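Octaprenyl-diphosphate synthase (Bacteroides thetaiotaomicron, PDB 3RMG) probably catalyses the magnesium-dependent building of isoprenoid diphosphate chains, as a prenyltransferase of the FPP/GGPP synthase family. Local coordinates at residues 52-57 / 315-320; 56-61 / 180-185; 60-65 / 193-198; 203-208 / 295-300. All blocks are in the same frame, centred on the assembly; numbering follows the deposited sequence.

Contact 1. Residues 52-57 / 315-320; sequences PILVLL and RTYLDY
Tyr317 reaches across to helix 52-57 and sets its ring against Ile53, Leu54 and Leu57. Ile53 meets it with the CG2 methyl, which lies 3.7 Å from Tyr317 CE1 and as near to CD1, the branched side chain meeting the ring obliquely. Leu54 uses its CB, 3.8 Å from Tyr317 OH. Leu57 is looser, its CD1 methyl 4.4 Å from Tyr317 CD1. The two segments run nearly antiparallel, at 158°, within the all-helical isoprenoid synthase fold. Their axes stay 11.6 Å apart at closest approach, a wide spacing that the Tyr317 ring spans. Its reach comes from CG standing anti to the backbone N (chi1 -180°), which extends the ring toward the facing helix. The phenol oxygen is fixed by a hydrogen bond with Met50 O, at the start of helix 50-62. Replacing Tyr317 by an alanine would probably open a gap beside Ile53 and Leu54 and leave the Met50 carbonyl without its phenol partner. Phe178 of helix 174-188 packs on both Leu54 and Tyr317, and Ile9 of helix 5-10 touches Ile53.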
loop_
_atom_site.group_PDB
_atom_site.type_symbol
_atom_site.label_atom_id
_atom_site.label_comp_id
_atom_site.label_asym_id
_atom_site.label_seq_id
_atom_site.Cartn_x
_atom_site.Cartn_y
_atom_site.Cartn_z
ATOM N N PRO A 52 10.212 -17.023 5.536
ATOM C CA PRO A 52 11.618 -16.809 5.188
ATOM C C PRO A 52 12.416 -18.107 5.136
ATOM O O PRO A 52 13.239 -18.285 4.237
ATOM C CB PRO A 52 12.114 -15.895 6.309
ATOM C CG PRO A 52 10.908 -15.088 6.638
ATOM C CD PRO A 52 9.776 -16.096 6.592
ATOM N N ILE A 53 12.169 -19.024 6.064
ATOM C CA ILE A 53 12.858 -20.315 5.996
ATOM C C ILE A 53 12.506 -21.053 4.696
ATOM O O ILE A 53 13.365 -21.660 4.062
ATOM C CB ILE A 53 12.570 -21.192 7.222
ATOM C CG1 ILE A 53 13.361 -20.686 8.434
ATOM C CG2 ILE A 53 12.936 -22.621 6.938
ATOM C CD1 ILE A 53 12.816 -21.183 9.769
ATOM N N LEU A 54 11.246 -20.986 4.287
ATOM C CA LEU A 54 10.851 -21.586 3.021
ATOM C C LEU A 54 11.604 -20.956 1.830
ATOM O O LEU A 54 12.081 -21.662 0.945
ATOM C CB LEU A 54 9.344 -21.456 2.808
ATOM C CG LEU A 54 8.773 -22.215 1.619
ATOM C CD1 LEU A 54 9.170 -23.679 1.735
ATOM C CD2 LEU A 54 7.257 -22.066 1.534
ATOM N N VAL A 55 11.684 -19.630 1.795
ATOM C CA VAL A 55 12.344 -18.960 0.685
ATOM C C VAL A 55 13.791 -19.437 0.573
ATOM O O VAL A 55 14.265 -19.754 -0.516
ATOM C CB VAL A 55 12.344 -17.424 0.862
ATOM C CG1 VAL A 55 13.179 -16.767 -0.252
ATOM C CG2 VAL A 55 10.905 -16.872 0.889
ATOM N N LEU A 56 14.482 -19.491 1.712
ATOM C CA LEU A 56 15.880 -19.888 1.740
ATOM C C LEU A 56 16.050 -21.343 1.333
ATOM O O LEU A 56 16.891 -21.650 0.475
ATOM C CB LEU A 56 16.509 -19.613 3.115
ATOM C CG LEU A 56 16.359 -18.150 3.554
ATOM C CD1 LEU A 56 16.916 -17.912 4.926
ATOM C CD2 LEU A 56 17.014 -17.218 2.546
ATOM N N LEU A 57 15.264 -22.245 1.923
ATOM C CA LEU A 57 15.410 -23.662 1.562
ATOM C C LEU A 57 15.165 -23.901 0.070
ATOM O O LEU A 57 15.952 -24.596 -0.580
ATOM C CB LEU A 57 14.538 -24.583 2.422
ATOM C CG LEU A 57 14.857 -24.702 3.919
ATOM C CD1 LEU A 57 13.788 -25.451 4.628
ATOM C CD2 LEU A 57 16.205 -25.359 4.175
ATOM N N ARG A 315 11.589 -31.692 3.954
ATOM C CA ARG A 315 10.711 -32.716 4.475
ATOM C C ARG A 315 10.469 -32.504 5.972
ATOM O O ARG A 315 9.345 -32.621 6.427
ATOM C CB ARG A 315 11.226 -34.126 4.179
ATOM C CG ARG A 315 11.271 -34.435 2.695
ATOM C CD ARG A 315 11.362 -35.919 2.410
ATOM N NE ARG A 315 12.409 -36.589 3.179
ATOM C CZ ARG A 315 13.708 -36.559 2.884
ATOM N NH1 ARG A 315 14.570 -37.231 3.637
ATOM N NH2 ARG A 315 14.152 -35.860 1.847
ATOM N N THR A 316 11.518 -32.175 6.724
ATOM C CA THR A 316 11.386 -31.917 8.160
ATOM C C THR A 316 10.557 -30.654 8.423
ATOM O O THR A 316 9.725 -30.619 9.311
ATOM C CB THR A 316 12.766 -31.761 8.851
ATOM O OG1 THR A 316 13.621 -32.843 8.472
ATOM C CG2 THR A 316 12.616 -31.762 10.365
ATOM N N TYR A 317 10.802 -29.604 7.660
ATOM C CA TYR A 317 9.962 -28.414 7.727
ATOM C C TYR A 317 8.480 -28.801 7.590
ATOM O O TYR A 317 7.637 -28.391 8.378
ATOM C CB TYR A 317 10.358 -27.497 6.583
ATOM C CG TYR A 317 9.616 -26.189 6.467
ATOM C CD1 TYR A 317 10.138 -25.020 7.020
ATOM C CD2 TYR A 317 8.427 -26.105 5.752
ATOM C CE1 TYR A 317 9.479 -23.807 6.886
ATOM C CE2 TYR A 317 7.756 -24.898 5.615
ATOM C CZ TYR A 317 8.288 -23.756 6.179
ATOM O OH TYR A 317 7.627 -22.561 6.035
ATOM N N LEU A 318 8.163 -29.609 6.587
ATOM C CA LEU A 318 6.776 -29.911 6.313
ATOM C C LEU A 318 6.190 -30.824 7.392
ATOM O O LEU A 318 5.031 -30.669 7.768
ATOM C CB LEU A 318 6.602 -30.466 4.888
ATOM C CG LEU A 318 5.162 -30.654 4.386
ATOM C CD1 LEU A 318 4.247 -29.538 4.869
ATOM C CD2 LEU A 318 5.112 -30.742 2.873
ATOM N N ASP A 319 6.998 -31.738 7.929
ATOM C CA ASP A 319 6.560 -32.562 9.059
ATOM C C ASP A 319 6.264 -31.705 10.284
ATOM O O ASP A 319 5.333 -31.977 11.033
ATOM C CB ASP A 319 7.609 -33.601 9.424
ATOM C CG ASP A 319 7.570 -34.815 8.519
ATOM O OD1 ASP A 319 8.603 -35.505 8.410
ATOM O OD2 ASP A 319 6.508 -35.086 7.921
ATOM N N TYR A 320 7.071 -30.670 10.479
ATOM C CA TYR A 320 6.968 -29.812 11.648
ATOM C C TYR A 320 5.735 -28.912 11.546
ATOM O O TYR A 320 5.049 -28.668 12.539
ATOM C CB TYR A 320 8.235 -28.976 11.766
ATOM C CG TYR A 320 8.467 -28.351 13.116
ATOM C CD1 TYR A 320 9.249 -28.995 14.074
ATOM C CD2 TYR A 320 7.935 -27.100 13.427
ATOM C CE1 TYR A 320 9.482 -28.419 15.313
ATOM C CE2 TYR A 320 8.162 -26.515 14.660
ATOM C CZ TYR A 320 8.935 -27.177 15.601
ATOM O OH TYR A 320 9.164 -26.600 16.832
#

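Contact 2. Residues 56-61 / 180-185; sequences LLVARL and ACAEAA
Val58 and Ala59 face Ala182 and Ala185 at a close helix-helix crossing in the core of the isoprenoid synthase fold, where helices 50-62 and 174-188 run in roughly the same direction. The short segments cross at -34° with their axes 8.2 Å apart, and the CA atoms of Ala59 and Ala185 come within 5.0 Å of each other. Such closeness is possible because three of the four residues that meet are alanines. Val58 is the one branched side chain, and its two methyls divide the work. CG1, anti to the backbone N (chi1 165°), lies 3.6 Å from Ala185 CB and as close to the carbonyl oxygen Ala182 O. CG2, on the other branch, turns to the methyl of Ala182, with Val58 CG2 4.0 Å from Ala182 CB. Val58 thus sits over the successive turns that carry Ala182 and Ala185. Beside it, Ala59 CB approaches the backbone, 3.8 Å from Ala185 O. Ala59 CB also stands 4.3 Å from Ala185 CB. Ala185 O itself is hydrogen-bonded with Ser188 OG. Thr69 of helix 67-90 and Val189 pack against Ala59, while Leu76 of helix 67-90 touches Cys181 and Ala184, so helix 67-90 covers one flank of the crossing. All four touching residues are buried, and what passes between the segments is methyl on methyl and methyl on carbonyl oxygen. The contact therefore rests on van der Waals fit between small side chains, with neither a charge nor a polar side chain bridging the helices.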
loop_
_atom_site.group_PDB
_atom_site.type_symbol
_atom_site.label_atom_id
_atom_site.label_comp_id
_atom_site.label_asym_id
_atom_site.label_seq_id
_atom_site.Cartn_x
_atom_site.Cartn_y
_atom_site.Cartn_z
ATOM N N LEU A 56 14.482 -19.491 1.712
ATOM C CA LEU A 56 15.880 -19.888 1.740
ATOM C C LEU A 56 16.050 -21.343 1.333
ATOM O O LEU A 56 16.891 -21.650 0.475
ATOM C CB LEU A 56 16.509 -19.613 3.115
ATOM C CG LEU A 56 16.359 -18.150 3.554
ATOM C CD1 LEU A 56 16.916 -17.912 4.926
ATOM C CD2 LEU A 56 17.014 -17.218 2.546
ATOM N N LEU A 57 15.264 -22.245 1.923
ATOM C CA LEU A 57 15.410 -23.662 1.562
ATOM C C LEU A 57 15.165 -23.901 0.070
ATOM O O LEU A 57 15.952 -24.596 -0.580
ATOM C CB LEU A 57 14.538 -24.583 2.422
ATOM C CG LEU A 57 14.857 -24.702 3.919
ATOM C CD1 LEU A 57 13.788 -25.451 4.628
ATOM C CD2 LEU A 57 16.205 -25.359 4.175
ATOM N N VAL A 58 14.092 -23.332 -0.484
ATOM C CA VAL A 58 13.774 -23.549 -1.916
ATOM C C VAL A 58 14.903 -23.065 -2.820
ATOM O O VAL A 58 15.250 -23.722 -3.792
ATOM C CB VAL A 58 12.435 -22.856 -2.339
ATOM C CG1 VAL A 58 12.306 -22.763 -3.882
ATOM C CG2 VAL A 58 11.281 -23.599 -1.779
ATOM N N ALA A 59 15.468 -21.907 -2.510
ATOM C CA ALA A 59 16.560 -21.374 -3.327
ATOM C C ALA A 59 17.754 -22.317 -3.280
ATOM O O ALA A 59 18.409 -22.578 -4.305
ATOM C CB ALA A 59 16.958 -19.962 -2.875
ATOM N N ARG A 60 18.014 -22.855 -2.092
ATOM C CA ARG A 60 19.131 -23.775 -1.906
ATOM C C ARG A 60 18.915 -25.108 -2.631
ATOM O O ARG A 60 19.872 -25.848 -2.873
ATOM C CB ARG A 60 19.448 -23.975 -0.419
ATOM C CG ARG A 60 20.183 -22.771 0.218
ATOM C CD ARG A 60 21.641 -22.642 -0.240
ATOM N NE ARG A 60 22.396 -23.843 0.103
ATOM C CZ ARG A 60 22.896 -24.083 1.314
ATOM N NH1 ARG A 60 22.739 -23.195 2.294
ATOM N NH2 ARG A 60 23.557 -25.211 1.548
ATOM N N LEU A 61 17.676 -25.414 -3.012
ATOM C CA LEU A 61 17.475 -26.557 -3.908
ATOM C C LEU A 61 18.230 -26.350 -5.219
ATOM O O LEU A 61 18.693 -27.305 -5.821
ATOM C CB LEU A 61 15.998 -26.797 -4.214
ATOM C CG LEU A 61 15.135 -27.440 -3.138
ATOM C CD1 LEU A 61 13.697 -27.513 -3.620
ATOM C CD2 LEU A 61 15.672 -28.828 -2.796
ATOM N N ALA A 180 3.930 -17.791 -3.387
ATOM C CA ALA A 180 4.715 -16.654 -3.834
ATOM C C ALA A 180 6.119 -16.740 -3.252
ATOM O O ALA A 180 7.114 -16.522 -3.951
ATOM C CB ALA A 180 4.039 -15.342 -3.442
ATOM N N CYS A 181 6.214 -17.084 -1.972
ATOM C CA CYS A 181 7.531 -17.211 -1.362
ATOM C C CYS A 181 8.415 -18.199 -2.120
ATOM O O CYS A 181 9.558 -17.887 -2.478
ATOM C CB CYS A 181 7.393 -17.623 0.105
ATOM S SG CYS A 181 6.794 -16.251 1.148
ATOM N N ALA A 182 7.891 -19.398 -2.356
ATOM C CA ALA A 182 8.656 -20.437 -3.024
ATOM C C ALA A 182 8.979 -20.028 -4.474
ATOM O O ALA A 182 10.112 -20.133 -4.907
ATOM C CB ALA A 182 7.887 -21.750 -2.982
ATOM N N GLU A 183 7.980 -19.529 -5.198
ATOM C CA GLU A 183 8.164 -19.083 -6.584
ATOM C C GLU A 183 9.247 -18.020 -6.699
ATOM O O GLU A 183 10.135 -18.101 -7.557
ATOM C CB GLU A 183 6.850 -18.546 -7.170
ATOM C CG GLU A 183 6.929 -18.316 -8.695
ATOM C CD GLU A 183 5.633 -17.798 -9.291
ATOM O OE1 GLU A 183 5.565 -17.713 -10.527
ATOM O OE2 GLU A 183 4.682 -17.493 -8.531
ATOM N N ALA A 184 9.167 -17.017 -5.835
ATOM C CA ALA A 184 10.186 -15.971 -5.772
ATOM C C ALA A 184 11.558 -16.552 -5.428
ATOM O O ALA A 184 12.586 -16.113 -5.967
ATOM C CB ALA A 184 9.788 -14.907 -4.741
ATOM N N ALA A 185 11.584 -17.542 -4.535
ATOM C CA ALA A 185 12.861 -18.175 -4.194
ATOM C C ALA A 185 13.548 -18.708 -5.453
ATOM O O ALA A 185 14.733 -18.481 -5.636
ATOM C CB ALA A 185 12.686 -19.293 -3.144
#

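Contact 3. Residues 60-65 / 193-198; sequences RLYGAV and EEEVAF
Tyr62 makes the tight part of this contact, pushing its phenol end toward the first turns of helix 193-217. Its OH lies 3.3 Å from Phe198 CD1 and 3.4 Å from the backbone oxygen Glu195 O. The ring and the aliphatic part of Glu195 lie alongside each other, pointing opposite ways, with Glu195 CB 3.8 Å from Tyr62 CE1. Tyr62 CG stands anti to its own carbonyl carbon (chi1 -55°), a setting in which the ring centre also lies beneath Leu61 CB. The contact joins the last, weakly bonded turn of helix 50-62 to the N-terminal end of helix 193-217, at the rim of the all-helical isoprenoid synthase fold. Val189 and Val191, in the loop leading into helix 193-217, also touch Tyr62. An alanine in place of Tyr62 would be likely to open a gap between the two helix ends and leave the CB of Glu195 and the ring of Phe198 without this neighbour. Toward the solvent side the fit is looser. Leu61 CD1 stands 4.4 Å from Phe198 CE1, and Leu305 packs on both of these residues. The Glu195 carboxylate, its plane 68° from the Tyr62 ring, bends back to its own helix start, where OE1 is hydrogen-bonded with Gly192 N.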
loop_
_atom_site.group_PDB
_atom_site.type_symbol
_atom_site.label_atom_id
_atom_site.label_comp_id
_atom_site.label_asym_id
_atom_site.label_seq_id
_atom_site.Cartn_x
_atom_site.Cartn_y
_atom_site.Cartn_z
ATOM N N ARG A 60 18.014 -22.855 -2.092
ATOM C CA ARG A 60 19.131 -23.775 -1.906
ATOM C C ARG A 60 18.915 -25.108 -2.631
ATOM O O ARG A 60 19.872 -25.848 -2.873
ATOM C CB ARG A 60 19.448 -23.975 -0.419
ATOM C CG ARG A 60 20.183 -22.771 0.218
ATOM C CD ARG A 60 21.641 -22.642 -0.240
ATOM N NE ARG A 60 22.396 -23.843 0.103
ATOM C CZ ARG A 60 22.896 -24.083 1.314
ATOM N NH1 ARG A 60 22.739 -23.195 2.294
ATOM N NH2 ARG A 60 23.557 -25.211 1.548
ATOM N N LEU A 61 17.676 -25.414 -3.012
ATOM C CA LEU A 61 17.475 -26.557 -3.908
ATOM C C LEU A 61 18.230 -26.350 -5.219
ATOM O O LEU A 61 18.693 -27.305 -5.821
ATOM C CB LEU A 61 15.998 -26.797 -4.214
ATOM C CG LEU A 61 15.135 -27.440 -3.138
ATOM C CD1 LEU A 61 13.697 -27.513 -3.620
ATOM C CD2 LEU A 61 15.672 -28.828 -2.796
ATOM N N TYR A 62 18.363 -25.097 -5.649
ATOM C CA TYR A 62 18.886 -24.798 -6.987
ATOM C C TYR A 62 20.281 -24.195 -7.001
ATOM O O TYR A 62 21.034 -24.387 -7.953
ATOM C CB TYR A 62 17.930 -23.860 -7.718
ATOM C CG TYR A 62 16.545 -24.417 -7.778
ATOM C CD1 TYR A 62 16.285 -25.588 -8.474
ATOM C CD2 TYR A 62 15.499 -23.791 -7.122
ATOM C CE1 TYR A 62 15.015 -26.119 -8.525
ATOM C CE2 TYR A 62 14.227 -24.307 -7.158
ATOM C CZ TYR A 62 13.987 -25.479 -7.862
ATOM O OH TYR A 62 12.712 -26.005 -7.903
ATOM N N GLY A 63 20.621 -23.446 -5.960
ATOM C CA GLY A 63 21.913 -22.783 -5.921
ATOM C C GLY A 63 22.211 -22.119 -4.598
ATOM O O GLY A 63 21.670 -22.493 -3.561
ATOM N N ALA A 64 23.092 -21.137 -4.631
ATOM C CA ALA A 64 23.407 -20.392 -3.434
ATOM C C ALA A 64 22.414 -19.246 -3.334
ATOM O O ALA A 64 21.927 -18.743 -4.340
ATOM C CB ALA A 64 24.836 -19.863 -3.486
ATOM N N VAL A 65 22.118 -18.853 -2.109
ATOM C CA VAL A 65 21.259 -17.721 -1.841
ATOM C C VAL A 65 21.944 -16.440 -2.293
ATOM O O VAL A 65 23.092 -16.182 -1.917
ATOM C CB VAL A 65 21.016 -17.616 -0.331
ATOM C CG1 VAL A 65 20.543 -16.218 0.055
ATOM C CG2 VAL A 65 20.063 -18.711 0.125
ATOM N N GLU A 193 11.605 -22.128 -16.133
ATOM C CA GLU A 193 10.173 -21.978 -15.879
ATOM C C GLU A 193 9.555 -23.163 -15.134
ATOM O O GLU A 193 8.699 -22.980 -14.265
ATOM C CB GLU A 193 9.418 -21.726 -17.193
ATOM C CG GLU A 193 9.721 -20.368 -17.825
ATOM C CD GLU A 193 8.866 -20.078 -19.055
ATOM O OE1 GLU A 193 7.733 -20.604 -19.147
ATOM O OE2 GLU A 193 9.334 -19.316 -19.929
ATOM N N GLU A 194 9.999 -24.369 -15.457
ATOM C CA GLU A 194 9.440 -25.555 -14.827
ATOM C C GLU A 194 9.826 -25.650 -13.349
ATOM O O GLU A 194 9.021 -26.056 -12.509
ATOM C CB GLU A 194 9.841 -26.829 -15.575
ATOM C CG GLU A 194 11.207 -27.384 -15.204
ATOM C CD GLU A 194 12.278 -27.055 -16.226
ATOM O OE1 GLU A 194 12.489 -25.857 -16.521
ATOM O OE2 GLU A 194 12.918 -28.007 -16.725
ATOM N N GLU A 195 11.051 -25.255 -13.031
ATOM C CA GLU A 195 11.498 -25.276 -11.650
ATOM C C GLU A 195 10.749 -24.229 -10.841
ATOM O O GLU A 195 10.303 -24.493 -9.713
ATOM C CB GLU A 195 13.015 -25.087 -11.580
ATOM C CG GLU A 195 13.787 -26.219 -12.268
ATOM C CD GLU A 195 15.073 -25.753 -12.935
ATOM O OE1 GLU A 195 15.036 -24.749 -13.685
ATOM O OE2 GLU A 195 16.118 -26.406 -12.720
ATOM N N VAL A 196 10.580 -23.047 -11.429
ATOM C CA VAL A 196 9.760 -21.986 -10.839
ATOM C C VAL A 196 8.326 -22.482 -10.640
ATOM O O VAL A 196 7.739 -22.283 -9.583
ATOM C CB VAL A 196 9.777 -20.720 -11.728
ATOM C CG1 VAL A 196 8.729 -19.752 -11.299
ATOM C CG2 VAL A 196 11.155 -20.059 -11.681
ATOM N N ALA A 197 7.775 -23.159 -11.648
ATOM C CA ALA A 197 6.430 -23.725 -11.538
ATOM C C ALA A 197 6.393 -24.831 -10.485
ATOM O O ALA A 197 5.420 -24.968 -9.719
ATOM C CB ALA A 197 5.944 -24.267 -12.902
ATOM N N PHE A 198 7.452 -25.626 -10.450
ATOM C CA PHE A 198 7.557 -26.671 -9.440
ATOM C C PHE A 198 7.582 -26.076 -8.024
ATOM O O PHE A 198 6.934 -26.594 -7.111
ATOM C CB PHE A 198 8.793 -27.517 -9.718
ATOM C CG PHE A 198 9.269 -28.329 -8.549
ATOM C CD1 PHE A 198 9.883 -27.713 -7.461
ATOM C CD2 PHE A 198 9.185 -29.720 -8.572
ATOM C CE1 PHE A 198 10.366 -28.468 -6.384
ATOM C CE2 PHE A 198 9.664 -30.475 -7.507
ATOM C CZ PHE A 198 10.258 -29.841 -6.407
#

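Contact 4. Residues 203-208 / 295-300; sequences GEYIGI and KKKAFD
Tyr205 and Ala298 mark the nearest approach of the two backbones, their CA atoms 6.0 Å apart where helix 193-217 packs against helix 283-302. Both belong to the helical bundle of the isoprenoid synthase fold, and the contact runs from a buried end to a solvent-facing one. At the buried end the small side chain of Ala298 allows the close approach, its CB 4.1 Å from Tyr205 CB. Leu318 of helix 309-323 packs on Ala298 and on Ile206, and the salt bridge between Lys295 and Asp319 joins the same helix to segment 295-300. Outward from Ala298, the Tyr205 ring is covered on one face by Lys297. Lys297 CB makes a CH-pi contact, 3.9 Å from the centroid of the Tyr205 ring and 24° off its normal. It sits off-centre, nearer the ring atoms on the CE1 side, so that CB comes within 3.5 Å of Tyr205 CE1. The two side chains cross at about a right angle, the lysine passing across the ring. Its chain bends at chi3 (-148°) and again at chi4, which carries the ammonium away from segment 203-208. The hold on the ring is therefore aliphatic. On the outer side of segment 295-300, Lys296 and Asp300 form a weak salt bridge one turn apart. Near the phenol oxygen, Lys297 CD lies 3.8 Å from Tyr205 OH.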
loop_
_atom_site.group_PDB
_atom_site.type_symbol
_atom_site.label_atom_id
_atom_site.label_comp_id
_atom_site.label_asym_id
_atom_site.label_seq_id
_atom_site.Cartn_x
_atom_site.Cartn_y
_atom_site.Cartn_z
ATOM N N GLY A 203 5.052 -24.608 -2.743
ATOM C CA GLY A 203 4.729 -23.631 -1.717
ATOM C C GLY A 203 3.234 -23.588 -1.500
ATOM O O GLY A 203 2.746 -23.371 -0.381
ATOM N N GLU A 204 2.484 -23.776 -2.579
ATOM C CA GLU A 204 1.043 -23.748 -2.443
ATOM C C GLU A 204 0.596 -24.926 -1.584
ATOM O O GLU A 204 -0.228 -24.755 -0.692
ATOM C CB GLU A 204 0.335 -23.763 -3.798
ATOM C CG GLU A 204 -1.179 -23.909 -3.672
ATOM C CD GLU A 204 -1.883 -23.712 -5.000
ATOM O OE1 GLU A 204 -2.393 -24.708 -5.561
ATOM O OE2 GLU A 204 -1.898 -22.564 -5.490
ATOM N N TYR A 205 1.108 -26.125 -1.859
ATOM C CA TYR A 205 0.711 -27.265 -1.039
ATOM C C TYR A 205 1.024 -26.997 0.428
ATOM O O TYR A 205 0.225 -27.315 1.320
ATOM C CB TYR A 205 1.407 -28.555 -1.471
ATOM C CG TYR A 205 0.859 -29.155 -2.741
ATOM C CD1 TYR A 205 1.635 -29.991 -3.525
ATOM C CD2 TYR A 205 -0.432 -28.864 -3.175
ATOM C CE1 TYR A 205 1.134 -30.556 -4.698
ATOM C CE2 TYR A 205 -0.932 -29.420 -4.342
ATOM C CZ TYR A 205 -0.143 -30.273 -5.089
ATOM O OH TYR A 205 -0.630 -30.831 -6.249
ATOM N N ILE A 206 2.196 -26.421 0.673
ATOM C CA ILE A 206 2.640 -26.146 2.038
ATOM C C ILE A 206 1.740 -25.114 2.726
ATOM O O ILE A 206 1.329 -25.295 3.896
ATOM C CB ILE A 206 4.110 -25.682 2.047
ATOM C CG1 ILE A 206 5.030 -26.874 1.715
ATOM C CG2 ILE A 206 4.469 -25.044 3.386
ATOM C CD1 ILE A 206 6.471 -26.492 1.477
ATOM N N GLY A 207 1.426 -24.047 1.989
ATOM C CA GLY A 207 0.515 -23.011 2.457
ATOM C C GLY A 207 -0.862 -23.569 2.797
ATOM O O GLY A 207 -1.494 -23.131 3.754
ATOM N N ILE A 208 -1.341 -24.538 2.020
ATOM C CA ILE A 208 -2.632 -25.159 2.327
ATOM C C ILE A 208 -2.592 -26.012 3.606
ATOM O O ILE A 208 -3.504 -25.925 4.430
ATOM C CB ILE A 208 -3.179 -25.990 1.150
ATOM C CG1 ILE A 208 -3.492 -25.077 -0.038
ATOM C CG2 ILE A 208 -4.451 -26.723 1.563
ATOM C CD1 ILE A 208 -3.914 -25.847 -1.317
ATOM N N LYS A 295 0.100 -33.023 2.195
ATOM C CA LYS A 295 1.466 -33.298 2.605
ATOM C C LYS A 295 2.059 -34.359 1.698
ATOM O O LYS A 295 3.220 -34.269 1.295
ATOM C CB LYS A 295 1.495 -33.791 4.042
ATOM C CG LYS A 295 2.865 -33.888 4.644
ATOM C CD LYS A 295 2.753 -34.384 6.072
ATOM C CE LYS A 295 4.110 -34.667 6.672
ATOM N NZ LYS A 295 3.998 -35.575 7.848
ATOM N N LYS A 296 1.264 -35.371 1.371
ATOM C CA LYS A 296 1.761 -36.421 0.493
ATOM C C LYS A 296 1.952 -35.866 -0.914
ATOM O O LYS A 296 2.912 -36.208 -1.598
ATOM C CB LYS A 296 0.810 -37.623 0.475
ATOM C CG LYS A 296 1.193 -38.693 -0.535
ATOM C CD LYS A 296 0.023 -39.629 -0.802
ATOM C CE LYS A 296 0.153 -40.361 -2.138
ATOM N NZ LYS A 296 1.296 -41.318 -2.153
ATOM N N LYS A 297 1.042 -35.004 -1.354
ATOM C CA LYS A 297 1.210 -34.366 -2.651
ATOM C C LYS A 297 2.541 -33.619 -2.690
ATOM O O LYS A 297 3.262 -33.647 -3.695
ATOM C CB LYS A 297 0.051 -33.418 -2.939
ATOM C CG LYS A 297 -1.256 -34.115 -3.355
ATOM C CD LYS A 297 -2.296 -33.059 -3.708
ATOM C CE LYS A 297 -3.716 -33.515 -3.387
ATOM N NZ LYS A 297 -4.239 -34.447 -4.416
ATOM N N ALA A 298 2.875 -32.977 -1.573
ATOM C CA ALA A 298 4.109 -32.223 -1.469
ATOM C C ALA A 298 5.329 -33.133 -1.490
ATOM O O ALA A 298 6.289 -32.847 -2.201
ATOM C CB ALA A 298 4.108 -31.354 -0.211
ATOM N N PHE A 299 5.290 -34.217 -0.711
ATOM C CA PHE A 299 6.387 -35.182 -0.663
ATOM C C PHE A 299 6.609 -35.826 -2.030
ATOM O O PHE A 299 7.739 -35.959 -2.498
ATOM C CB PHE A 299 6.103 -36.270 0.386
ATOM C CG PHE A 299 6.472 -35.866 1.793
ATOM C CD1 PHE A 299 6.622 -36.811 2.787
ATOM C CD2 PHE A 299 6.695 -34.539 2.107
ATOM C CE1 PHE A 299 6.969 -36.439 4.076
ATOM C CE2 PHE A 299 7.047 -34.161 3.390
ATOM C CZ PHE A 299 7.179 -35.116 4.377
ATOM N N ASP A 300 5.515 -36.218 -2.665
ATOM C CA ASP A 300 5.577 -36.773 -3.992
ATOM C C ASP A 300 6.217 -35.780 -4.962
ATOM O O ASP A 300 6.951 -36.180 -5.857
ATOM C CB ASP A 300 4.179 -37.181 -4.460
ATOM C CG ASP A 300 3.717 -38.480 -3.833
ATOM O OD1 ASP A 300 2.540 -38.835 -4.035
ATOM O OD2 ASP A 300 4.525 -39.142 -3.131
#

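Overall arrangement
From the N terminus, helix 50-62 opens three of the four contacts in turn. Contacts 2 and 3 start from the same stretch; contact 2 closes first, at helix 174-188, and contact 3 a little later, at the start of helix 193-217. Contact 4 follows both in series, opening further along helix 193-217 and closing at helix 283-302. Contact 1 closes last, at helix 309-323, and its long loop encompasses contacts 3 and 4. Helix 50-62 is thus tied to three partners, and contact 4 joins one of these, helix 193-217, to helix 283-302. Contacts 1 and 2 touch through Val55 and Ala185, contacts 2 and 4 through Ala182 and Gly203, and contacts 1 and 4 through Leu318 and Ala298.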